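Local atomic coordinates of arginase, mitochondrial (Medicago truncatula, PDB entry 6VSS), a protein that catalyses the manganese-dependent hydrolysis of L-arginine to urea and L-ornithine, and also converts agmatine to putrescine and urea. Residues A177-D188 against V261-S272; R249-L257 against D293-G303. One frame throughout, in Å; residues are numbered along the deposited sequence.

Interaction 1. Residues A177-D188 against V261-S272. With MN (manganese (II) ion), chain I; MN (manganese (II) ion), chain J.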
loop_
_atom_site.group_PDB
_atom_site.type_symbol
_atom_site.label_atom_id
_atom_site.label_comp_id
_atom_site.label_asym_id
_atom_site.label_seq_id
_atom_site.Cartn_x
_atom_site.Cartn_y
_atom_site.Cartn_z
ATOM N N ALA B 177 22.311 4.767 -40.906
ATOM C CA ALA B 177 22.150 3.836 -39.776
ATOM C C ALA B 177 22.641 4.520 -38.493
ATOM O O ALA B 177 23.429 5.478 -38.570
ATOM C CB ALA B 177 22.884 2.571 -40.052
ATOM N N VAL B 178 22.149 4.085 -37.353
ATOM C CA VAL B 178 22.654 4.549 -36.046
ATOM C C VAL B 178 23.105 3.284 -35.340
ATOM O O VAL B 178 22.686 2.189 -35.779
ATOM C CB VAL B 178 21.567 5.333 -35.262
ATOM C CG1 VAL B 178 21.131 6.556 -36.022
ATOM C CG2 VAL B 178 20.349 4.492 -34.935
ATOM N N ASP B 179 23.932 3.404 -34.309
ATOM C CA ASP B 179 24.185 2.278 -33.370
ATOM C C ASP B 179 23.219 2.484 -32.217
ATOM O O ASP B 179 22.986 3.626 -31.919
ATOM C CB ASP B 179 25.638 2.221 -32.895
ATOM C CG ASP B 179 26.680 1.800 -33.937
ATOM O OD1 ASP B 179 26.307 1.163 -34.954
ATOM O OD2 ASP B 179 27.882 2.080 -33.699
ATOM N N ILE B 180 22.739 1.410 -31.591
ATOM C CA ILE B 180 21.782 1.493 -30.463
ATOM C C ILE B 180 22.346 0.808 -29.228
ATOM O O ILE B 180 22.871 -0.290 -29.303
ATOM C CB ILE B 180 20.412 0.925 -30.836
ATOM C CG1 ILE B 180 19.815 1.621 -32.061
ATOM C CG2 ILE B 180 19.489 0.945 -29.613
ATOM C CD1 ILE B 180 18.505 1.056 -32.470
ATOM N N LEU B 181 22.214 1.491 -28.117
ATOM C CA LEU B 181 22.455 0.941 -26.780
ATOM C C LEU B 181 21.070 0.823 -26.184
ATOM O O LEU B 181 20.377 1.854 -26.159
ATOM C CB LEU B 181 23.297 1.906 -25.955
ATOM C CG LEU B 181 23.409 1.498 -24.491
ATOM C CD1 LEU B 181 23.977 0.098 -24.362
ATOM C CD2 LEU B 181 24.267 2.532 -23.758
ATOM N N HIS B 182 20.671 -0.403 -25.848
ATOM C CA HIS B 182 19.285 -0.756 -25.497
ATOM C C HIS B 182 19.356 -1.445 -24.147
ATOM O O HIS B 182 19.986 -2.519 -24.067
ATOM C CB HIS B 182 18.683 -1.563 -26.636
ATOM C CG HIS B 182 17.432 -2.317 -26.297
ATOM N ND1 HIS B 182 17.157 -3.568 -26.838
ATOM C CD2 HIS B 182 16.359 -1.977 -25.552
ATOM C CE1 HIS B 182 15.958 -3.949 -26.440
ATOM N NE2 HIS B 182 15.464 -2.996 -25.626
ATOM N N PHE B 183 18.766 -0.846 -23.128
ATOM C CA PHE B 183 18.585 -1.456 -21.784
ATOM C C PHE B 183 17.205 -2.092 -21.718
ATOM O O PHE B 183 16.214 -1.430 -21.959
ATOM C CB PHE B 183 18.762 -0.425 -20.679
ATOM C CG PHE B 183 20.136 0.191 -20.634
ATOM C CD1 PHE B 183 20.409 1.366 -21.323
ATOM C CD2 PHE B 183 21.129 -0.320 -19.815
ATOM C CE1 PHE B 183 21.652 1.983 -21.251
ATOM C CE2 PHE B 183 22.391 0.281 -19.769
ATOM C CZ PHE B 183 22.645 1.411 -20.504
ATOM N N ASP B 184 17.161 -3.361 -21.362
ATOM C CA ASP B 184 15.871 -4.077 -21.295
ATOM C C ASP B 184 16.031 -5.394 -20.527
ATOM O O ASP B 184 17.084 -5.972 -20.618
ATOM C CB ASP B 184 15.399 -4.281 -22.723
ATOM C CG ASP B 184 13.895 -4.305 -22.859
ATOM O OD1 ASP B 184 13.180 -4.752 -21.927
ATOM O OD2 ASP B 184 13.469 -3.751 -23.850
ATOM N N ALA B 185 15.001 -5.886 -19.848
ATOM C CA ALA B 185 14.909 -7.311 -19.444
ATOM C C ALA B 185 14.692 -8.208 -20.676
ATOM O O ALA B 185 15.062 -9.429 -20.603
ATOM C CB ALA B 185 13.824 -7.509 -18.424
ATOM N N HIS B 186 14.161 -7.657 -21.771
ATOM C CA HIS B 186 13.532 -8.419 -22.878
ATOM C C HIS B 186 14.178 -7.979 -24.168
ATOM O O HIS B 186 14.397 -6.802 -24.369
ATOM C CB HIS B 186 12.021 -8.150 -23.002
ATOM C CG HIS B 186 11.284 -8.245 -21.712
ATOM N ND1 HIS B 186 10.940 -7.112 -20.937
ATOM C CD2 HIS B 186 10.855 -9.345 -21.042
ATOM C CE1 HIS B 186 10.359 -7.581 -19.819
ATOM N NE2 HIS B 186 10.270 -8.935 -19.866
ATOM N N PRO B 187 14.617 -8.895 -25.048
ATOM C CA PRO B 187 15.275 -8.443 -26.274
ATOM C C PRO B 187 14.374 -7.582 -27.176
ATOM O O PRO B 187 14.900 -6.899 -28.040
ATOM C CB PRO B 187 15.716 -9.746 -26.964
ATOM C CG PRO B 187 15.774 -10.790 -25.838
ATOM C CD PRO B 187 14.699 -10.357 -24.846
ATOM N N ASP B 188 13.057 -7.733 -27.084
ATOM C CA ASP B 188 12.091 -7.087 -28.004
ATOM C C ASP B 188 12.457 -7.354 -29.469
ATOM O O ASP B 188 12.229 -6.467 -30.282
ATOM C CB ASP B 188 12.017 -5.592 -27.751
ATOM C CG ASP B 188 11.385 -5.215 -26.420
ATOM O OD1 ASP B 188 10.840 -6.136 -25.760
ATOM O OD2 ASP B 188 11.398 -4.000 -26.106
ATOM N N VAL B 261 28.868 5.632 -38.518
ATOM C CA VAL B 261 27.441 5.701 -38.935
ATOM C C VAL B 261 26.949 7.056 -38.458
ATOM O O VAL B 261 27.780 7.868 -38.084
ATOM C CB VAL B 261 26.597 4.518 -38.427
ATOM C CG1 VAL B 261 26.992 3.219 -39.088
ATOM C CG2 VAL B 261 26.648 4.376 -36.904
ATOM N N LYS B 262 25.654 7.314 -38.465
ATOM C CA LYS B 262 25.144 8.692 -38.304
ATOM C C LYS B 262 25.106 9.057 -36.820
ATOM O O LYS B 262 24.900 10.235 -36.503
ATOM C CB LYS B 262 23.796 8.773 -39.015
ATOM C CG LYS B 262 23.859 8.488 -40.505
ATOM C CD LYS B 262 24.840 9.428 -41.184
ATOM C CE LYS B 262 25.006 9.217 -42.677
ATOM N NZ LYS B 262 26.284 9.812 -43.144
ATOM N N GLY B 263 25.295 8.098 -35.922
ATOM C CA GLY B 263 25.378 8.388 -34.484
ATOM C C GLY B 263 24.750 7.284 -33.658
ATOM O O GLY B 263 24.570 6.144 -34.193
ATOM N N VAL B 264 24.447 7.633 -32.399
ATOM C CA VAL B 264 24.077 6.674 -31.327
ATOM C C VAL B 264 22.680 7.023 -30.802
ATOM O O VAL B 264 22.453 8.196 -30.394
ATOM C CB VAL B 264 25.121 6.647 -30.190
ATOM C CG1 VAL B 264 24.744 5.612 -29.130
ATOM C CG2 VAL B 264 26.533 6.344 -30.733
ATOM N N TYR B 265 21.804 6.022 -30.745
ATOM C CA TYR B 265 20.460 6.126 -30.103
ATOM C C TYR B 265 20.433 5.276 -28.827
ATOM O O TYR B 265 20.919 4.101 -28.895
ATOM C CB TYR B 265 19.396 5.669 -31.089
ATOM C CG TYR B 265 18.005 5.834 -30.556
ATOM C CD1 TYR B 265 17.374 4.835 -29.816
ATOM C CD2 TYR B 265 17.328 7.015 -30.781
ATOM C CE1 TYR B 265 16.076 5.009 -29.348
ATOM C CE2 TYR B 265 16.023 7.174 -30.366
ATOM C CZ TYR B 265 15.414 6.192 -29.610
ATOM O OH TYR B 265 14.149 6.431 -29.186
ATOM N N VAL B 266 19.921 5.831 -27.725
ATOM C CA VAL B 266 19.916 5.142 -26.399
ATOM C C VAL B 266 18.482 4.878 -25.954
ATOM O O VAL B 266 17.772 5.812 -25.667
ATOM C CB VAL B 266 20.685 5.906 -25.317
ATOM C CG1 VAL B 266 20.662 5.115 -24.010
ATOM C CG2 VAL B 266 22.134 6.177 -25.730
ATOM N N SER B 267 18.068 3.621 -25.924
ATOM C CA SER B 267 16.695 3.209 -25.560
ATOM C C SER B 267 16.743 2.582 -24.162
ATOM O O SER B 267 17.421 1.537 -23.980
ATOM C CB SER B 267 16.178 2.269 -26.579
ATOM O OG SER B 267 14.896 1.776 -26.193
ATOM N N ILE B 268 16.117 3.190 -23.187
ATOM C CA ILE B 268 16.089 2.630 -21.800
ATOM C C ILE B 268 14.685 2.080 -21.494
ATOM O O ILE B 268 13.718 2.904 -21.302
ATOM C CB ILE B 268 16.555 3.673 -20.782
ATOM C CG1 ILE B 268 17.780 4.439 -21.320
ATOM C CG2 ILE B 268 16.779 2.973 -19.437
ATOM C CD1 ILE B 268 18.467 5.365 -20.362
ATOM N N ASP B 269 14.555 0.745 -21.424
ATOM C CA ASP B 269 13.333 0.121 -20.858
ATOM C C ASP B 269 13.503 0.034 -19.324
ATOM O O ASP B 269 14.487 -0.507 -18.862
ATOM C CB ASP B 269 13.033 -1.174 -21.598
ATOM C CG ASP B 269 11.778 -1.901 -21.128
ATOM O OD1 ASP B 269 11.391 -1.651 -19.956
ATOM O OD2 ASP B 269 11.317 -2.804 -21.858
ATOM N N VAL B 270 12.630 0.714 -18.569
ATOM C CA VAL B 270 12.674 0.783 -17.075
ATOM C C VAL B 270 12.697 -0.648 -16.507
ATOM O O VAL B 270 13.295 -0.820 -15.438
ATOM C CB VAL B 270 11.494 1.591 -16.505
ATOM C CG1 VAL B 270 11.522 1.630 -14.964
ATOM C CG2 VAL B 270 11.492 3.008 -17.057
ATOM N N ASP B 271 12.107 -1.633 -17.204
ATOM C CA ASP B 271 12.092 -3.044 -16.707
ATOM C C ASP B 271 13.460 -3.686 -16.863
ATOM O O ASP B 271 13.577 -4.740 -16.235
ATOM C CB ASP B 271 11.005 -3.973 -17.244
ATOM C CG ASP B 271 11.128 -4.414 -18.684
ATOM O OD1 ASP B 271 12.172 -4.314 -19.290
ATOM O OD2 ASP B 271 10.121 -4.784 -19.190
ATOM N N SER B 272 14.470 -3.022 -17.444
ATOM C CA SER B 272 15.892 -3.419 -17.312
ATOM C C SER B 272 16.291 -3.477 -15.833
ATOM O O SER B 272 17.057 -4.366 -15.447
ATOM C CB SER B 272 16.837 -2.540 -18.078
ATOM O OG SER B 272 16.823 -1.195 -17.625
HETATM MN MN MN I . 11.061 -4.810 -21.218
HETATM MN MN MN J . 11.362 -3.440 -24.008
HETATM O O HOH W 1 10.582 -5.211 -23.291
#
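With CG of D269 anti to the backbone N (chi1 -179°) and CG of D184 likewise swung away from its own N (chi1 -150°), the two carboxylates meet at the C-terminal ends of neighbouring strands, their planes 63° apart. D184 OD1 and D269 OD2 stand 2.7 Å apart, a closeness between acceptors explained by the manganese of chain I, which both bind. D184 spans the pair, one oxygen to each metal, whereas D269 bridges both through OD2 alone, at 2.1 Å to the manganese of chain I. That ion also takes ND1 of H186 and both oxygens of D271; the other takes OD2 of D188 and is completed by H160. Water 1 joins the two ions and donates to D188 OD1 (2.6 Å). Strands 178-183 and 264-269 run parallel in the middle of the arginase-family alpha/beta sheet, bonded from D179 N to G263 O (2.8 Å) through to D269 N and F183 O (2.8 Å), just where the metal ligands begin. Further bonds brace the ligands: H182 NE2 donates to the anti lone pair of D184 OD2 (2.8 Å), D271 N closes an Asx turn on its fellow ligand D269, and A185 N reaches D271 OD1 from above its carboxylate plane (3.3 Å). On one side of the sheet, S267 OG is hydrogen-bonded to H160 and D309; on the other, F183 CD1 lies beside I268 CG1 (4.0 Å).

Interaction 2. Residues R249-L257 against D293-G303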
loop_
_atom_site.group_PDB
_atom_site.type_symbol
_atom_site.label_atom_id
_atom_site.label_comp_id
_atom_site.label_asym_id
_atom_site.label_seq_id
_atom_site.Cartn_x
_atom_site.Cartn_y
_atom_site.Cartn_z
ATOM N N ARG B 249 31.411 -6.608 -17.486
ATOM C CA ARG B 249 31.534 -5.221 -16.923
ATOM C C ARG B 249 32.587 -4.428 -17.683
ATOM O O ARG B 249 32.320 -3.318 -18.132
ATOM C CB ARG B 249 31.857 -5.163 -15.432
ATOM C CG ARG B 249 30.733 -5.736 -14.592
ATOM C CD ARG B 249 30.856 -5.434 -13.123
ATOM N NE ARG B 249 29.672 -5.859 -12.394
ATOM C CZ ARG B 249 28.487 -5.245 -12.366
ATOM N NH1 ARG B 249 28.250 -4.152 -13.048
ATOM N NH2 ARG B 249 27.511 -5.741 -11.644
ATOM N N PRO B 250 33.805 -4.974 -17.878
ATOM C CA PRO B 250 34.887 -4.190 -18.472
ATOM C C PRO B 250 34.534 -3.682 -19.880
ATOM O O PRO B 250 34.891 -2.580 -20.216
ATOM C CB PRO B 250 36.082 -5.159 -18.513
ATOM C CG PRO B 250 35.707 -6.288 -17.550
ATOM C CD PRO B 250 34.193 -6.355 -17.572
ATOM N N ILE B 251 33.793 -4.448 -20.665
ATOM C CA ILE B 251 33.405 -4.011 -22.042
ATOM C C ILE B 251 32.270 -3.008 -21.915
ATOM O O ILE B 251 32.186 -2.091 -22.722
ATOM C CB ILE B 251 32.966 -5.195 -22.924
ATOM C CG1 ILE B 251 33.976 -6.342 -22.860
ATOM C CG2 ILE B 251 32.731 -4.745 -24.369
ATOM C CD1 ILE B 251 35.330 -5.987 -23.405
ATOM N N LEU B 252 31.351 -3.252 -20.998
ATOM C CA LEU B 252 30.093 -2.461 -20.980
ATOM C C LEU B 252 30.415 -1.065 -20.445
ATOM O O LEU B 252 29.821 -0.111 -20.948
ATOM C CB LEU B 252 29.026 -3.189 -20.150
ATOM C CG LEU B 252 28.534 -4.490 -20.766
ATOM C CD1 LEU B 252 27.567 -5.205 -19.827
ATOM C CD2 LEU B 252 27.908 -4.256 -22.133
ATOM N N GLU B 253 31.356 -0.972 -19.510
ATOM C CA GLU B 253 31.876 0.303 -18.964
ATOM C C GLU B 253 32.853 1.011 -19.916
ATOM O O GLU B 253 33.500 1.941 -19.508
ATOM C CB GLU B 253 32.516 0.018 -17.601
ATOM C CG GLU B 253 31.488 -0.486 -16.623
ATOM C CD GLU B 253 32.062 -0.628 -15.233
ATOM O OE1 GLU B 253 33.301 -0.628 -15.127
ATOM O OE2 GLU B 253 31.277 -0.754 -14.272
ATOM N N ASN B 254 32.915 0.673 -21.182
ATOM C CA ASN B 254 33.840 1.371 -22.103
ATOM C C ASN B 254 33.362 1.231 -23.521
ATOM O O ASN B 254 34.199 1.047 -24.393
ATOM C CB ASN B 254 35.245 0.776 -22.094
ATOM C CG ASN B 254 35.900 0.854 -20.733
ATOM O OD1 ASN B 254 36.455 1.883 -20.352
ATOM N ND2 ASN B 254 35.827 -0.232 -19.995
ATOM N N LEU B 255 32.076 1.327 -23.731
ATOM C CA LEU B 255 31.484 1.221 -25.067
ATOM C C LEU B 255 31.818 2.457 -25.879
ATOM O O LEU B 255 31.842 3.565 -25.314
ATOM C CB LEU B 255 29.971 1.096 -24.917
ATOM C CG LEU B 255 29.491 -0.230 -24.350
ATOM C CD1 LEU B 255 28.002 -0.119 -24.033
ATOM C CD2 LEU B 255 29.773 -1.337 -25.364
ATOM N N LYS B 256 32.051 2.254 -27.168
ATOM C CA LYS B 256 32.308 3.351 -28.122
ATOM C C LYS B 256 31.447 3.081 -29.347
ATOM O O LYS B 256 31.737 2.143 -30.100
ATOM C CB LYS B 256 33.806 3.432 -28.430
ATOM C CG LYS B 256 34.662 3.357 -27.167
ATOM C CD LYS B 256 36.210 3.517 -27.287
ATOM C CE LYS B 256 36.855 3.203 -25.954
ATOM N NZ LYS B 256 38.241 3.708 -25.872
ATOM N N LEU B 257 30.363 3.824 -29.481
ATOM C CA LEU B 257 29.334 3.444 -30.472
ATOM C C LEU B 257 29.301 4.527 -31.523
ATOM O O LEU B 257 29.750 5.620 -31.231
ATOM C CB LEU B 257 27.959 3.255 -29.814
ATOM C CG LEU B 257 27.759 2.018 -28.920
ATOM C CD1 LEU B 257 26.286 1.877 -28.501
ATOM C CD2 LEU B 257 28.168 0.735 -29.594
ATOM N N ASP B 293 24.183 0.555 -12.298
ATOM C CA ASP B 293 24.773 -0.164 -13.465
ATOM C C ASP B 293 24.458 0.621 -14.745
ATOM O O ASP B 293 25.342 0.850 -15.569
ATOM C CB ASP B 293 24.193 -1.574 -13.637
ATOM C CG ASP B 293 24.630 -2.602 -12.620
ATOM O OD1 ASP B 293 25.824 -2.746 -12.430
ATOM O OD2 ASP B 293 23.762 -3.280 -12.083
ATOM N N ILE B 294 23.223 1.067 -14.906
ATOM C CA ILE B 294 22.863 1.895 -16.098
ATOM C C ILE B 294 23.739 3.176 -16.104
ATOM O O ILE B 294 24.182 3.620 -17.206
ATOM C CB ILE B 294 21.360 2.215 -16.105
ATOM C CG1 ILE B 294 20.534 0.919 -16.074
ATOM C CG2 ILE B 294 21.001 3.075 -17.309
ATOM C CD1 ILE B 294 19.088 1.095 -16.364
ATOM N N LEU B 295 23.971 3.793 -14.934
ATOM C CA LEU B 295 24.683 5.102 -14.890
ATOM C C LEU B 295 26.156 4.867 -15.262
ATOM O O LEU B 295 26.744 5.689 -15.958
ATOM C CB LEU B 295 24.565 5.741 -13.496
ATOM C CG LEU B 295 23.174 6.214 -13.102
ATOM C CD1 LEU B 295 23.159 6.939 -11.778
ATOM C CD2 LEU B 295 22.583 7.107 -14.156
ATOM N N ASN B 296 26.754 3.793 -14.765
ATOM C CA ASN B 296 28.164 3.443 -15.105
ATOM C C ASN B 296 28.326 3.328 -16.630
ATOM O O ASN B 296 29.260 3.939 -17.218
ATOM C CB ASN B 296 28.582 2.159 -14.419
ATOM C CG ASN B 296 28.700 2.317 -12.919
ATOM O OD1 ASN B 296 28.755 3.429 -12.412
ATOM N ND2 ASN B 296 28.743 1.213 -12.199
ATOM N N ILE B 297 27.461 2.558 -17.263
ATOM C CA ILE B 297 27.538 2.345 -18.731
ATOM C C ILE B 297 27.326 3.687 -19.449
ATOM O O ILE B 297 28.039 4.001 -20.437
ATOM C CB ILE B 297 26.548 1.245 -19.147
ATOM C CG1 ILE B 297 27.001 -0.096 -18.553
ATOM C CG2 ILE B 297 26.443 1.240 -20.659
ATOM C CD1 ILE B 297 26.018 -1.247 -18.620
ATOM N N LEU B 298 26.398 4.491 -18.952
ATOM C CA LEU B 298 25.930 5.683 -19.691
ATOM C C LEU B 298 26.962 6.795 -19.522
ATOM O O LEU B 298 27.307 7.485 -20.529
ATOM C CB LEU B 298 24.552 6.042 -19.125
ATOM C CG LEU B 298 23.723 7.006 -19.940
ATOM C CD1 LEU B 298 23.604 6.557 -21.394
ATOM C CD2 LEU B 298 22.367 7.141 -19.294
ATOM N N GLN B 299 27.499 6.900 -18.307
ATOM C CA GLN B 299 28.533 7.885 -17.941
ATOM C C GLN B 299 29.789 7.574 -18.753
ATOM O O GLN B 299 30.432 8.504 -19.217
ATOM C CB GLN B 299 28.721 7.926 -16.412
ATOM C CG GLN B 299 27.523 8.590 -15.719
ATOM C CD GLN B 299 27.532 8.594 -14.201
ATOM O OE1 GLN B 299 28.342 7.914 -13.563
ATOM N NE2 GLN B 299 26.631 9.368 -13.600
ATOM N N ASN B 300 30.071 6.317 -19.026
ATOM C CA ASN B 300 31.308 5.902 -19.719
ATOM C C ASN B 300 31.099 5.898 -21.239
ATOM O O ASN B 300 32.081 5.894 -21.937
ATOM C CB ASN B 300 31.773 4.539 -19.207
ATOM C CG ASN B 300 32.556 4.634 -17.912
ATOM O OD1 ASN B 300 33.653 5.192 -17.891
ATOM N ND2 ASN B 300 32.023 4.090 -16.837
ATOM N N LEU B 301 29.873 5.964 -21.745
ATOM C CA LEU B 301 29.602 5.705 -23.191
ATOM C C LEU B 301 30.213 6.806 -24.057
ATOM O O LEU B 301 30.012 7.961 -23.733
ATOM C CB LEU B 301 28.099 5.646 -23.459
ATOM C CG LEU B 301 27.720 5.546 -24.935
ATOM C CD1 LEU B 301 28.019 4.161 -25.450
ATOM C CD2 LEU B 301 26.246 5.872 -25.143
ATOM N N GLN B 302 30.907 6.423 -25.131
ATOM C CA GLN B 302 31.422 7.339 -26.171
ATOM C C GLN B 302 30.575 7.187 -27.429
ATOM O O GLN B 302 30.167 6.073 -27.785
ATOM C CB GLN B 302 32.912 7.042 -26.431
ATOM C CG GLN B 302 33.739 7.286 -25.174
ATOM C CD GLN B 302 35.220 7.043 -25.270
ATOM O OE1 GLN B 302 35.688 6.039 -25.802
ATOM N NE2 GLN B 302 35.963 7.964 -24.694
ATOM N N GLY B 303 30.391 8.283 -28.123
ATOM C CA GLY B 303 29.600 8.344 -29.357
ATOM C C GLY B 303 28.740 9.592 -29.346
ATOM O O GLY B 303 28.452 10.171 -28.274
HETATM O O HOH W 2 29.997 2.490 -21.563
#
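The guanidinium of R249 is met at its edge by D293: NH1 donates to OD1 at 2.9 Å with an N-H...O angle of 163°, the acceptor near the guanidinium plane and the two flat groups only 22° apart. D293 OD1 is approached on its syn side but tilted from the carboxylate plane, and its OD2 accepts from L290 N. Were R249 an alanine, D293 OD1 would probably lose its charged partner here, and the link at the outer edge of the two helices would go with it. The carboxylate of E253 and the amide of N296 lie side by side with planes 88° apart, touching without a bond. Inward, I297 packs under the helix end, CD1 against L252 CB (3.9 Å), while CG2, anti to the backbone N, reaches L255 CD1. L301 CD1 then fits against L255 CB (3.7 Å). Beyond both helices the chains form a single bridge, Q302 N to L255 O (3.0 Å) and L257 N to Q302 O (2.8 Å). The apolar side chains thus face the sheet while the salt bridge lies at the partly exposed edge, and water 2 serves two helix carbonyls, L252 O and I297 O, and the amide of L255 just past the first helix.

Interaction 1 is core: 18 of its 22 touching residues are buried, and its centre lies about 8 Å from that of the chain. Interaction 2, centred about 18 Å out, is only partly buried and mixes leucines with exposed polar groups. The two abut, F183 CZ reaching I297 CG2 at 3.8 Å and S272 OG reaching I294 CD1 at 3.5 Å, so helix 291-300 covers the F183 side of the strand pair. Along the chain their segments alternate: helix 245-252 leads into strand 264-269, which precedes helix 291-300. Chemistry follows place, with a continuous backbone ladder and clustered carboxylates on manganese inside, and a salt bridge, a single bridge and a water outside.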